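Local coordinates for protein NAD-dependent epimerase/dehydratase (Veillonella parvula DSM 2008, PDB 3R6D) that probably binds NAD(P) in a Rossmann-type domain and may act as an NAD-dependent epimerase or dehydratase, at residues T27-H32 / H51-V56; S86-I91 / R139-E144. All coordinates share one frame; numbering follows the deposited sequence.

Contact 1: T27-H32 / H51-V56; sequences TYTDMH and HERVTV
R53 reaches from the turn before strand 54-58 across the loop D30-H32, where helix 22-28 hands over to the parallel strand 33-37 of the Rossmann-type fold. H51 to V54 form a type I beta turn, and ND1 of H51 accepts R53 N in the plane of its ring, 2.9 Å away. From R53 CB, which lies 3.7 Å from M31 O, the side chain passes over one face of the H32 ring: R53 CG sits over its centre, 4.0 Å from the centroid, in a CH-pi contact. R53 CD follows, 3.3 Å from M31 O. A bend at chi3 (-70°) then turns the guanidinium back toward the loop backbone. In the modelled conformer of D30, OD1 stands over the guanidinium face, 3.3 Å from R53 NE, a salt bridge of charge without a directed bond, and tentative because D30 has a second conformer. Further out, NH2 bonds L26 O, tying the same group to helix 22-28. Cut back to an alanine here, the side chain would probably leave the carbonyls of M31 and L26 without this donor and uncover the face of H32. The loop has its own brace, an ST turn in which T29 OG1, also hydrogen-bonded to L25 O, accepts M31 N at 3.0 Å. At the tip, R53 NH1 gives M31 O a nearly straight bond of 2.9 Å (165°), the oxygen lying in the guanidinium plane.

Contact 2: S86-I91 / R139-E144; sequences SDMASI and RNVLRE
Helices 85-96 and 129-144 run in nearly the same direction where A89 faces V141, their local axes 26° apart and 8.6 Å from each other at closest approach. They are neighbouring helices of the Rossmann-type fold, packed against its central sheet, and they meet through apolar side chains. V141 does most of the work on its side. With CG1 anti to the backbone N (chi1 167°), that methyl is sent at the opposite helix, where V141 CG1 settles against the backbone between M88 and A89, 3.7 Å from A89 N. The small side chain of A89 lets the valine come this close, and A89 CB lies 4.2 Å from V141 CG1. M88, a selenomethionine, reaches from its own helix and passes V141 in the opposite direction, M88 CG 3.9 Å from V141 CG1. Bends at chi2 and chi3 then swing its end inward, toward the buried side of the helix pair. L142 occupies that side too, resting on Y149 and I151 of strand 148-158 and on M82, so it joins the helix pair to the sheet. The last touch is between methyls: CE of M88 meets CD1 of L142 at 4.1 Å.

How the contacts relate
Both contacts belong to one Rossmann-type domain but lie apart in it, their centres 27 Å from each other and their nearest atoms about 16 Å apart. They follow in series along the chain and share no helix or strand. Contact 1 is at the surface, where one arginine serves backbone carbonyls, a carboxylate and an imidazole face around a helix-to-strand loop. Contact 2 is partly buried and joins two helices by methyl and methylene packing, with two of its four touching residues buried. Polar grip thus marks the connection between strands at the sheet's margin, whereas apolar fit joins two neighbouring helices, one of which rests on strand 148-158.

Contact 1: T27-H32 / H51-V56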
ATOM      1  N   THR A  27       1.152  -8.710 -15.791  1.00 11.95           N
ATOM      2  CA  THR A  27       2.033  -9.744 -16.337  1.00 12.69           C
ATOM      3  C   THR A  27       1.721 -11.126 -15.761  1.00 13.59           C
ATOM      4  O   THR A  27       1.736 -12.130 -16.499  1.00 14.59           O
ATOM      5  CB  THR A  27       3.492  -9.382 -16.079  1.00 12.76           C
ATOM      6  OG1 THR A  27       3.753  -8.151 -16.762  1.00 13.45           O
ATOM      7  CG2 THR A  27       4.440 -10.453 -16.621  1.00 15.47           C
ATOM      8  N   TYR A  28       1.403 -11.198 -14.466  1.00 13.06           N
ATOM      9  CA  TYR A  28       1.439 -12.448 -13.740  1.00 13.73           C
ATOM     10  C   TYR A  28       0.078 -12.899 -13.219  1.00 14.17           C
ATOM     11  O   TYR A  28       0.023 -13.919 -12.531  1.00 15.10           O
ATOM     12  CB  TYR A  28       2.445 -12.397 -12.547  1.00 13.63           C
ATOM     13  CG  TYR A  28       3.865 -12.218 -13.043  1.00 14.83           C
ATOM     14  CD1 TYR A  28       4.524 -13.251 -13.749  1.00 16.51           C
ATOM     15  CD2 TYR A  28       4.535 -11.018 -12.864  1.00 15.83           C
ATOM     16  CE1 TYR A  28       5.810 -13.078 -14.227  1.00 19.50           C
ATOM     17  CE2 TYR A  28       5.858 -10.857 -13.307  1.00 18.37           C
ATOM     18  CZ  TYR A  28       6.472 -11.890 -14.002  1.00 19.85           C
ATOM     19  OH  TYR A  28       7.773 -11.730 -14.482  1.00 24.87           O
ATOM     20  N   THR A  29      -0.987 -12.146 -13.518  1.00 13.40           N
ATOM     21  CA  THR A  29      -2.344 -12.573 -13.164  1.00 14.12           C
ATOM     22  C   THR A  29      -3.324 -12.230 -14.284  1.00 14.21           C
ATOM     23  O   THR A  29      -2.969 -11.532 -15.235  1.00 14.35           O
ATOM     24  CB  THR A  29      -2.852 -11.872 -11.853  1.00 13.30           C
ATOM     25  OG1 THR A  29      -3.352 -10.569 -12.153  1.00 12.76           O
ATOM     26  CG2 THR A  29      -1.809 -11.813 -10.757  1.00 13.68           C
ATOM     27  N   ASP A  30      -4.568 -12.696 -14.182  0.50 14.60           N
ATOM     28  CA  ASP A  30      -5.590 -12.239 -15.133  0.50 15.37           C
ATOM     29  C   ASP A  30      -6.537 -11.226 -14.465  0.50 14.48           C
ATOM     30  O   ASP A  30      -7.676 -11.085 -14.880  0.50 14.75           O
ATOM     31  CB  ASP A  30      -6.362 -13.422 -15.760  0.50 16.75           C
ATOM     32  CG  ASP A  30      -7.041 -13.064 -17.083  0.50 19.03           C
ATOM     33  OD1 ASP A  30      -6.449 -12.367 -17.941  0.50 21.02           O
ATOM     34  OD2 ASP A  30      -8.178 -13.534 -17.293  0.50 22.22           O
HETATM   35  N   MSE A  31      -6.061 -10.516 -13.437  1.00 12.95           N
HETATM   36  CA  MSE A  31      -6.901  -9.532 -12.761  1.00 12.70           C
HETATM   37  C   MSE A  31      -7.283  -8.379 -13.664  1.00 12.54           C
HETATM   38  O   MSE A  31      -6.528  -7.973 -14.562  1.00 13.76           O
HETATM   39  CB  MSE A  31      -6.220  -9.007 -11.492  1.00 12.71           C
HETATM   40  CG  MSE A  31      -6.034 -10.107 -10.436  1.00 13.54           C
HETATM   41 SE   MSE A  31      -5.241  -9.543  -8.785  0.75 15.23          SE
HETATM   42  CE  MSE A  31      -6.522  -8.561  -8.359  1.00 16.70           C
ATOM     43  N   HIS A  32      -8.456  -7.837 -13.393  1.00 12.41           N
ATOM     44  CA  HIS A  32      -8.954  -6.650 -14.049  1.00 12.19           C
ATOM     45  C   HIS A  32      -8.763  -5.478 -13.095  1.00 12.33           C
ATOM     46  O   HIS A  32      -9.194  -5.534 -11.936  1.00 12.29           O
ATOM     47  CB  HIS A  32     -10.415  -6.848 -14.393  1.00 13.39           C
ATOM     48  CG  HIS A  32     -10.634  -7.763 -15.553  1.00 15.35           C
ATOM     49  ND1 HIS A  32     -10.212  -9.079 -15.610  1.00 17.84           N
ATOM     50  CD2 HIS A  32     -11.183  -7.500 -16.756  1.00 18.00           C
ATOM     51  CE1 HIS A  32     -10.566  -9.600 -16.781  1.00 16.30           C
ATOM     52  NE2 HIS A  32     -11.159  -8.664 -17.489  1.00 21.09           N
ATOM     53  N   HIS A  51      -3.366  -1.134 -21.825  1.00 14.24           N
ATOM     54  CA  HIS A  51      -3.666  -2.567 -21.664  1.00 13.81           C
ATOM     55  C   HIS A  51      -5.179  -2.777 -21.508  1.00 14.02           C
ATOM     56  O   HIS A  51      -5.849  -2.029 -20.785  1.00 13.97           O
ATOM     57  CB  HIS A  51      -2.945  -3.098 -20.410  1.00 13.26           C
ATOM     58  CG  HIS A  51      -2.917  -4.593 -20.330  1.00 12.68           C
ATOM     59  ND1 HIS A  51      -4.048  -5.370 -20.124  1.00 13.86           N
ATOM     60  CD2 HIS A  51      -1.889  -5.456 -20.500  1.00 13.72           C
ATOM     61  CE1 HIS A  51      -3.700  -6.649 -20.141  1.00 14.50           C
ATOM     62  NE2 HIS A  51      -2.391  -6.727 -20.354  1.00 14.44           N
ATOM     63  N   GLU A  52      -5.704  -3.806 -22.166  1.00 15.49           N
ATOM     64  CA  GLU A  52      -7.164  -4.072 -22.142  1.00 17.00           C
ATOM     65  C   GLU A  52      -7.745  -4.339 -20.733  1.00 15.89           C
ATOM     66  O   GLU A  52      -8.969  -4.159 -20.517  1.00 18.22           O
ATOM     67  CB  GLU A  52      -7.527  -5.232 -23.071  1.00 19.45           C
ATOM     68  CG  GLU A  52      -6.910  -6.541 -22.685  1.00 23.71           C
ATOM     69  CD  GLU A  52      -7.300  -7.691 -23.602  1.00 31.92           C
ATOM     70  OE1 GLU A  52      -8.049  -7.471 -24.598  1.00 35.97           O
ATOM     71  OE2 GLU A  52      -6.860  -8.829 -23.316  1.00 35.96           O
ATOM     72  N   ARG A  53      -6.909  -4.793 -19.803  1.00 14.39           N
ATOM     73  CA  ARG A  53      -7.404  -5.078 -18.454  1.00 14.04           C
ATOM     74  C   ARG A  53      -7.290  -3.885 -17.504  1.00 13.11           C
ATOM     75  O   ARG A  53      -7.546  -4.020 -16.306  1.00 14.58           O
ATOM     76  CB  ARG A  53      -6.746  -6.336 -17.891  1.00 13.22           C
ATOM     77  CG  ARG A  53      -7.420  -7.608 -18.407  1.00 14.79           C
ATOM     78  CD  ARG A  53      -6.846  -8.870 -17.770  1.00 15.25           C
ATOM     79  NE  ARG A  53      -5.477  -9.185 -18.203  1.00 14.58           N
ATOM     80  CZ  ARG A  53      -4.379  -9.288 -17.446  1.00 15.22           C
ATOM     81  NH1 ARG A  53      -4.380  -9.042 -16.117  1.00 15.23           N
ATOM     82  NH2 ARG A  53      -3.240  -9.630 -18.043  1.00 14.33           N
ATOM     83  N   VAL A  54      -6.968  -2.698 -18.013  1.00 12.07           N
ATOM     84  CA  VAL A  54      -6.846  -1.485 -17.222  1.00 11.63           C
ATOM     85  C   VAL A  54      -7.939  -0.490 -17.606  1.00 12.32           C
ATOM     86  O   VAL A  54      -8.120  -0.197 -18.791  1.00 13.68           O
ATOM     87  CB  VAL A  54      -5.462  -0.827 -17.429  1.00 11.91           C
ATOM     88  CG1 VAL A  54      -5.356   0.495 -16.699  1.00 13.41           C
ATOM     89  CG2 VAL A  54      -4.364  -1.795 -16.945  1.00 12.73           C
ATOM     90  N   THR A  55      -8.650   0.012 -16.598  1.00 12.11           N
ATOM     91  CA  THR A  55      -9.662   1.033 -16.743  1.00 12.88           C
ATOM     92  C   THR A  55      -9.231   2.210 -15.892  1.00 12.40           C
ATOM     93  O   THR A  55      -8.881   2.007 -14.732  1.00 13.13           O
ATOM     94  CB  THR A  55     -11.014   0.508 -16.248  1.00 13.85           C
ATOM     95  OG1 THR A  55     -11.366  -0.659 -17.005  1.00 15.89           O
ATOM     96  CG2 THR A  55     -12.093   1.565 -16.378  1.00 15.39           C
ATOM     97  N   VAL A  56      -9.260   3.421 -16.441  1.00 13.04           N
ATOM     98  CA  VAL A  56      -8.958   4.663 -15.696  1.00 12.91           C
ATOM     99  C   VAL A  56     -10.242   5.397 -15.352  1.00 12.45           C
ATOM    100  O   VAL A  56     -11.094   5.586 -16.254  1.00 13.71           O
ATOM    101  CB  VAL A  56      -8.072   5.640 -16.529  1.00 14.32           C
ATOM    102  CG1 VAL A  56      -7.949   7.037 -15.846  1.00 15.83           C
ATOM    103  CG2 VAL A  56      -6.706   5.022 -16.767  1.00 16.36           C
TER

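Contact 2: S86-I91 / R139-E144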
ATOM      1  N   SER A  86      -8.340  12.677   6.798  1.00 19.89           N
ATOM      2  CA  SER A  86      -9.581  12.994   6.091  1.00 19.76           C
ATOM      3  C   SER A  86      -9.701  12.244   4.758  1.00 18.41           C
ATOM      4  O   SER A  86     -10.788  11.795   4.436  1.00 19.78           O
ATOM      5  CB  SER A  86      -9.747  14.491   5.921  1.00 20.46           C
ATOM      6  OG  SER A  86      -8.654  14.972   5.187  1.00 24.37           O
ATOM      7  N   ASP A  87      -8.604  12.115   4.018  1.00 17.89           N
ATOM      8  CA  ASP A  87      -8.645  11.288   2.789  1.00 18.22           C
ATOM      9  C   ASP A  87      -8.936   9.838   3.117  1.00 16.51           C
ATOM     10  O   ASP A  87      -9.727   9.189   2.468  1.00 16.74           O
ATOM     11  CB  ASP A  87      -7.391  11.387   1.937  1.00 18.83           C
ATOM     12  CG  ASP A  87      -7.260  12.726   1.245  1.00 20.56           C
ATOM     13  OD1 ASP A  87      -8.241  13.512   1.223  1.00 23.97           O
ATOM     14  OD2 ASP A  87      -6.171  12.969   0.696  1.00 21.99           O
HETATM   15  N   MSE A  88      -8.318   9.331   4.177  1.00 15.90           N
HETATM   16  CA  MSE A  88      -8.591   7.964   4.573  1.00 15.16           C
HETATM   17  C   MSE A  88     -10.040   7.809   4.988  1.00 15.58           C
HETATM   18  O   MSE A  88     -10.683   6.825   4.656  1.00 15.53           O
HETATM   19  CB  MSE A  88      -7.672   7.558   5.726  1.00 15.43           C
HETATM   20  CG  MSE A  88      -7.561   6.058   6.012  1.00 15.06           C
HETATM   21 SE   MSE A  88      -6.615   5.000   4.636  0.75 13.10          SE
HETATM   22  CE  MSE A  88      -8.246   4.401   4.382  1.00 11.42           C
ATOM     23  N   ALA A  89     -10.585   8.817   5.678  1.00 16.66           N
ATOM     24  CA  ALA A  89     -11.983   8.746   6.070  1.00 17.20           C
ATOM     25  C   ALA A  89     -12.897   8.740   4.846  1.00 17.46           C
ATOM     26  O   ALA A  89     -13.905   8.018   4.817  1.00 18.27           O
ATOM     27  CB  ALA A  89     -12.351   9.901   7.025  1.00 19.17           C
ATOM     28  N   SER A  90     -12.553   9.552   3.855  1.00 17.34           N
ATOM     29  CA  SER A  90     -13.355   9.571   2.621  1.00 17.92           C
ATOM     30  C   SER A  90     -13.309   8.222   1.893  1.00 14.84           C
ATOM     31  O   SER A  90     -14.333   7.777   1.357  1.00 16.36           O
ATOM     32  CB  SER A  90     -12.892  10.675   1.700  1.00 18.19           C
ATOM     33  OG  SER A  90     -13.167  11.932   2.287  1.00 21.30           O
ATOM     34  N   ILE A  91     -12.131   7.580   1.877  1.00 14.80           N
ATOM     35  CA  ILE A  91     -11.965   6.264   1.266  1.00 13.18           C
ATOM     36  C   ILE A  91     -12.792   5.231   2.042  1.00 13.54           C
ATOM     37  O   ILE A  91     -13.536   4.472   1.464  1.00 13.32           O
ATOM     38  CB  ILE A  91     -10.475   5.872   1.221  1.00 12.46           C
ATOM     39  CG1 ILE A  91      -9.758   6.782   0.214  1.00 13.67           C
ATOM     40  CG2 ILE A  91     -10.324   4.387   0.848  1.00 12.39           C
ATOM     41  CD1 ILE A  91      -8.261   6.713   0.325  1.00 13.78           C
ATOM     42  N   ARG A 139      -3.686   5.968   9.491  1.00 11.95           N
ATOM     43  CA  ARG A 139      -3.626   4.654  10.093  1.00 11.80           C
ATOM     44  C   ARG A 139      -4.740   4.447  11.110  1.00 12.47           C
ATOM     45  O   ARG A 139      -5.455   3.438  11.075  1.00 12.68           O
ATOM     46  CB  ARG A 139      -2.283   4.444  10.766  1.00 12.86           C
ATOM     47  CG  ARG A 139      -2.299   3.173  11.593  1.00 14.75           C
ATOM     48  CD  ARG A 139      -1.290   3.210  12.657  1.00 14.94           C
ATOM     49  NE  ARG A 139      -1.646   4.131  13.727  1.00 13.63           N
ATOM     50  CZ  ARG A 139      -0.798   4.433  14.686  1.00 13.35           C
ATOM     51  NH1 ARG A 139       0.429   3.908  14.685  1.00 13.41           N
ATOM     52  NH2 ARG A 139      -1.183   5.244  15.659  1.00 14.92           N
ATOM     53  N   ASN A 140      -4.926   5.426  12.010  1.00 12.68           N
ATOM     54  CA  ASN A 140      -5.982   5.330  13.023  1.00 13.37           C
ATOM     55  C   ASN A 140      -7.354   5.211  12.399  1.00 13.21           C
ATOM     56  O   ASN A 140      -8.146   4.385  12.834  1.00 13.80           O
ATOM     57  CB  ASN A 140      -5.952   6.540  13.965  1.00 13.83           C
ATOM     58  CG  ASN A 140      -4.704   6.566  14.833  1.00 14.19           C
ATOM     59  OD1 ASN A 140      -3.965   5.574  14.919  1.00 14.50           O
ATOM     60  ND2 ASN A 140      -4.460   7.706  15.482  1.00 17.41           N
ATOM     61  N   VAL A 141      -7.626   6.014  11.352  1.00 13.33           N
ATOM     62  CA  VAL A 141      -8.940   5.942  10.701  1.00 14.53           C
ATOM     63  C   VAL A 141      -9.164   4.518  10.166  1.00 12.10           C
ATOM     64  O   VAL A 141     -10.253   3.943  10.284  1.00 13.66           O
ATOM     65  CB  VAL A 141      -9.091   6.987   9.570  1.00 15.04           C
ATOM     66  CG1 VAL A 141     -10.327   6.684   8.694  1.00 17.62           C
ATOM     67  CG2 VAL A 141      -9.209   8.405  10.192  1.00 17.98           C
ATOM     68  N   LEU A 142      -8.146   3.952   9.506  1.00 11.82           N
ATOM     69  CA  LEU A 142      -8.331   2.623   8.919  1.00 11.37           C
ATOM     70  C   LEU A 142      -8.508   1.537   9.994  1.00 10.47           C
ATOM     71  O   LEU A 142      -9.391   0.679   9.896  1.00 11.57           O
ATOM     72  CB  LEU A 142      -7.206   2.288   7.937  1.00 11.27           C
ATOM     73  CG  LEU A 142      -7.362   0.979   7.186  1.00 11.06           C
ATOM     74  CD1 LEU A 142      -8.702   0.885   6.425  1.00 11.51           C
ATOM     75  CD2 LEU A 142      -6.175   0.817   6.228  1.00 11.36           C
ATOM     76  N   ARG A 143      -7.703   1.603  11.053  1.00 11.95           N
ATOM     77  CA  ARG A 143      -7.867   0.613  12.154  1.00 12.91           C
ATOM     78  C   ARG A 143      -9.215   0.682  12.886  1.00 14.08           C
ATOM     79  O   ARG A 143      -9.701  -0.319  13.414  1.00 14.59           O
ATOM     80  CB  ARG A 143      -6.758   0.713  13.171  1.00 14.32           C
ATOM     81  CG  ARG A 143      -5.416   0.442  12.592  1.00 13.60           C
ATOM     82  CD  ARG A 143      -4.302   0.421  13.709  1.00 18.46           C
ATOM     83  NE  ARG A 143      -4.318   1.597  14.627  1.00 18.60           N
ATOM     84  CZ  ARG A 143      -3.363   1.877  15.538  1.00 18.32           C
ATOM     85  NH1 ARG A 143      -2.268   1.122  15.647  1.00 16.28           N
ATOM     86  NH2 ARG A 143      -3.492   2.936  16.338  1.00 19.54           N
ATOM     87  N   GLU A 144      -9.778   1.876  12.963  1.00 14.74           N
ATOM     88  CA  GLU A 144     -11.114   2.100  13.558  1.00 15.94           C
ATOM     89  C   GLU A 144     -12.277   1.655  12.691  1.00 15.45           C
ATOM     90  O   GLU A 144     -13.419   1.558  13.152  1.00 16.10           O
ATOM     91  CB  GLU A 144     -11.300   3.590  13.912  1.00 16.81           C
ATOM     92  CG  GLU A 144     -10.326   4.093  14.957  1.00 19.26           C
ATOM     93  CD  GLU A 144     -10.197   5.619  14.958  1.00 26.18           C
ATOM     94  OE1 GLU A 144     -10.907   6.337  14.184  1.00 26.87           O
ATOM     95  OE2 GLU A 144      -9.352   6.095  15.750  1.00 30.59           O
TER